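Local structure of putative short-chain dehydrogenase/reductase (5JY1) at residues Arg28-Ser33 / Pro233-Phe238. The protein binds NAD and is probably an oxidoreductase of the short-chain dehydrogenase/reductase family, perhaps a 3-oxoacyl-[acyl-carrier-protein] reductase. Residues are numbered along the deposited sequence; the frame is centred on the assembly and turned at random. Where two conformers were deposited one is given.
Sequences RGVARS and PAAVFF
V30 straddles the methyl of A235 with both of its branches: CG1 of V30 comes to 3.8 Å from CB of A235, and CG2 of V30 to 4.0 Å from the same carbon. The fork is set by the valine torsion, which puts CG1 anti to the backbone N (chi1 172°) and CG2 anti to the carbonyl carbon. The CA atoms of V30 and A235 stand 6.6 Å apart, consistent with the small side chain of A235, whose CB points at the other helix. This is the tight part. One turn further along helix 25-36 the packing is looser: CB of S33 only grazes CG2 of V236, at 4.2 Å, and the ring of P233 stays farther off. In the conformer given, S33 turns its hydroxyl back onto its own helix, OG donating to O of G29 at 2.8 Å, tilted 32° from the carbonyl plane; N of S33 reaches that same oxygen from the opposite face. A weak bond also joins OG to O of E228, near the start of helix 227-239 and outside 233-238. The partly exposed side of helix 25-36 is polar: the CD of R32 lies over the guanidinium face of R28, and R32 forms salt bridges to E57 and E228. On the far flank of helix 227-239, F237 stacks on F237 of a second subunit. The contact thus joins the first helix of the Rossmann fold to the one before the last strand, with V30 near I26, which binds NAD. No hydrogen bond links 28-33 to 233-238, so these two segments meet through apolar van der Waals packing, and in the given conformer the hydroxyl of the buried S33 is bonded chiefly to its own helix.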
ATOM      1  N   ARG A  28     -16.915  15.170 -17.892  1.00 18.97           N
ATOM      2  CA  ARG A  28     -18.186  15.882 -17.984  1.00 20.58           C
ATOM      3  C   ARG A  28     -18.936  15.842 -16.659  1.00 21.53           C
ATOM      4  O   ARG A  28     -19.517  16.848 -16.232  1.00 20.67           O
ATOM      5  CB  ARG A  28     -19.042  15.274 -19.093  1.00 22.25           C
ATOM      6  CG  ARG A  28     -20.491  15.752 -19.085  1.00 24.01           C
ATOM      7  CD  ARG A  28     -21.268  15.144 -20.235  1.00 30.11           C
ATOM      8  NE  ARG A  28     -22.664  15.576 -20.244  1.00 29.60           N
ATOM      9  CZ  ARG A  28     -23.631  14.990 -19.544  1.00 33.51           C
ATOM     10  NH1 ARG A  28     -23.356  13.949 -18.769  1.00 36.27           N
ATOM     11  NH2 ARG A  28     -24.874  15.450 -19.612  1.00 37.96           N
ATOM     12  N   GLY A  29     -18.948  14.682 -16.005  1.00 23.31           N
ATOM     13  CA  GLY A  29     -19.628  14.581 -14.726  1.00 19.93           C
ATOM     14  C   GLY A  29     -18.982  15.452 -13.670  1.00 20.06           C
ATOM     15  O   GLY A  29     -19.673  16.104 -12.882  1.00 19.78           O
ATOM     16  N   VAL A  30     -17.647  15.487 -13.648  1.00 16.18           N
ATOM     17  CA  VAL A  30     -16.935  16.356 -12.714  1.00 16.64           C
ATOM     18  C   VAL A  30     -17.224  17.824 -13.021  1.00 19.97           C
ATOM     19  O   VAL A  30     -17.498  18.623 -12.118  1.00 17.60           O
ATOM     20  CB  VAL A  30     -15.424  16.052 -12.747  1.00 18.65           C
ATOM     21  CG1 VAL A  30     -14.657  17.078 -11.925  1.00 18.00           C
ATOM     22  CG2 VAL A  30     -15.154  14.638 -12.230  1.00 19.06           C
ATOM     23  N   ALA A  31     -17.161  18.204 -14.303  1.00 19.28           N
ATOM     24  CA  ALA A  31     -17.404  19.597 -14.665  1.00 17.70           C
ATOM     25  C   ALA A  31     -18.798  20.048 -14.244  1.00 21.04           C
ATOM     26  O   ALA A  31     -18.963  21.149 -13.711  1.00 19.63           O
ATOM     27  CB  ALA A  31     -17.213  19.792 -16.173  1.00 16.17           C
ATOM     28  N   ARG A  32     -19.815  19.217 -14.487  1.00 20.01           N
ATOM     29  CA  ARG A  32     -21.174  19.575 -14.088  1.00 18.70           C
ATOM     30  C   ARG A  32     -21.307  19.653 -12.570  1.00 27.43           C
ATOM     31  O   ARG A  32     -21.997  20.541 -12.050  1.00 23.82           O
ATOM     32  CB  ARG A  32     -22.170  18.574 -14.679  1.00 22.04           C
ATOM     33  CG  ARG A  32     -22.423  18.766 -16.174  1.00 22.35           C
ATOM     34  CD  ARG A  32     -23.096  17.554 -16.792  1.00 23.28           C
ATOM     35  NE  ARG A  32     -24.346  17.231 -16.112  1.00 26.73           N
ATOM     36  CZ  ARG A  32     -25.554  17.562 -16.556  1.00 30.76           C
ATOM     37  NH1 ARG A  32     -25.693  18.218 -17.700  1.00 36.65           N
ATOM     38  NH2 ARG A  32     -26.628  17.226 -15.856  1.00 31.41           N
ATOM     39  N   SER A  33     -20.658  18.731 -11.844  1.00 23.24           N
ATOM     40  CA  SER A  33     -20.679  18.791 -10.384  0.68 17.41           C
ATOM     41  C   SER A  33     -20.034  20.072  -9.880  1.00 21.88           C
ATOM     42  O   SER A  33     -20.553  20.715  -8.962  1.00 21.86           O
ATOM     43  CB  SER A  33     -19.963  17.576  -9.786  0.68 16.17           C
ATOM     44  OG  SER A  33     -20.536  16.373 -10.246  0.68 20.29           O
ATOM     45  N   PRO A 233     -18.772  14.079  -6.700  1.00 15.54           N
ATOM     46  CA  PRO A 233     -18.597  14.564  -5.322  1.00 14.23           C
ATOM     47  C   PRO A 233     -17.243  14.238  -4.727  1.00 14.25           C
ATOM     48  O   PRO A 233     -16.774  14.981  -3.855  1.00 15.21           O
ATOM     49  CB  PRO A 233     -19.740  13.871  -4.560  1.00 13.56           C
ATOM     50  CG  PRO A 233     -20.765  13.588  -5.617  1.00 16.00           C
ATOM     51  CD  PRO A 233     -19.947  13.194  -6.809  1.00 17.84           C
ATOM     52  N   ALA A 234     -16.594  13.156  -5.164  1.00 14.27           N
ATOM     53  CA  ALA A 234     -15.236  12.890  -4.696  1.00 14.82           C
ATOM     54  C   ALA A 234     -14.268  13.931  -5.247  1.00 14.95           C
ATOM     55  O   ALA A 234     -13.361  14.392  -4.541  1.00 15.82           O
ATOM     56  CB  ALA A 234     -14.805  11.481  -5.106  1.00 15.37           C
ATOM     57  N   ALA A 235     -14.453  14.315  -6.506  1.00 13.32           N
ATOM     58  CA  ALA A 235     -13.676  15.414  -7.063  1.00 12.82           C
ATOM     59  C   ALA A 235     -13.953  16.720  -6.325  1.00 16.44           C
ATOM     60  O   ALA A 235     -13.029  17.499  -6.061  1.00 18.28           O
ATOM     61  CB  ALA A 235     -13.987  15.561  -8.552  1.00 15.74           C
ATOM     62  N   VAL A 236     -15.222  16.992  -6.006  1.00 13.97           N
ATOM     63  CA  VAL A 236     -15.545  18.205  -5.256  1.00 13.30           C
ATOM     64  C   VAL A 236     -14.826  18.211  -3.909  1.00 16.13           C
ATOM     65  O   VAL A 236     -14.270  19.234  -3.492  1.00 16.47           O
ATOM     66  CB  VAL A 236     -17.071  18.340  -5.089  1.00 14.40           C
ATOM     67  CG1 VAL A 236     -17.400  19.470  -4.107  1.00 17.59           C
ATOM     68  CG2 VAL A 236     -17.728  18.631  -6.438  1.00 15.78           C
ATOM     69  N   PHE A 237     -14.823  17.073  -3.208  1.00 13.53           N
ATOM     70  CA  PHE A 237     -14.085  16.982  -1.949  1.00 14.10           C
ATOM     71  C   PHE A 237     -12.638  17.424  -2.128  1.00 17.58           C
ATOM     72  O   PHE A 237     -12.149  18.306  -1.409  1.00 13.62           O
ATOM     73  CB  PHE A 237     -14.143  15.551  -1.407  1.00 13.48           C
ATOM     74  CG  PHE A 237     -13.275  15.321  -0.181  1.00 13.56           C
ATOM     75  CD1 PHE A 237     -13.608  15.890   1.045  1.00 14.45           C
ATOM     76  CD2 PHE A 237     -12.148  14.513  -0.262  1.00 16.26           C
ATOM     77  CE1 PHE A 237     -12.814  15.680   2.167  1.00 14.95           C
ATOM     78  CE2 PHE A 237     -11.350  14.283   0.862  1.00 15.61           C
ATOM     79  CZ  PHE A 237     -11.690  14.863   2.076  1.00 15.76           C
ATOM     80  N   PHE A 238     -11.945  16.844  -3.108  1.00 16.48           N
ATOM     81  CA  PHE A 238     -10.535  17.137  -3.318  1.00 15.26           C
ATOM     82  C   PHE A 238     -10.294  18.492  -3.964  1.00 17.21           C
ATOM     83  O   PHE A 238      -9.129  18.872  -4.135  1.00 17.51           O
ATOM     84  CB  PHE A 238      -9.885  16.042  -4.174  1.00 14.43           C
ATOM     85  CG  PHE A 238      -9.582  14.787  -3.407  1.00 13.73           C
ATOM     86  CD1 PHE A 238      -8.650  14.805  -2.380  1.00 14.85           C
ATOM     87  CD2 PHE A 238     -10.216  13.595  -3.708  1.00 19.95           C
ATOM     88  CE1 PHE A 238      -8.359  13.657  -1.662  1.00 13.41           C
ATOM     89  CE2 PHE A 238      -9.935  12.446  -2.995  1.00 20.33           C
ATOM     90  CZ  PHE A 238      -9.007  12.478  -1.968  1.00 17.56           C
TER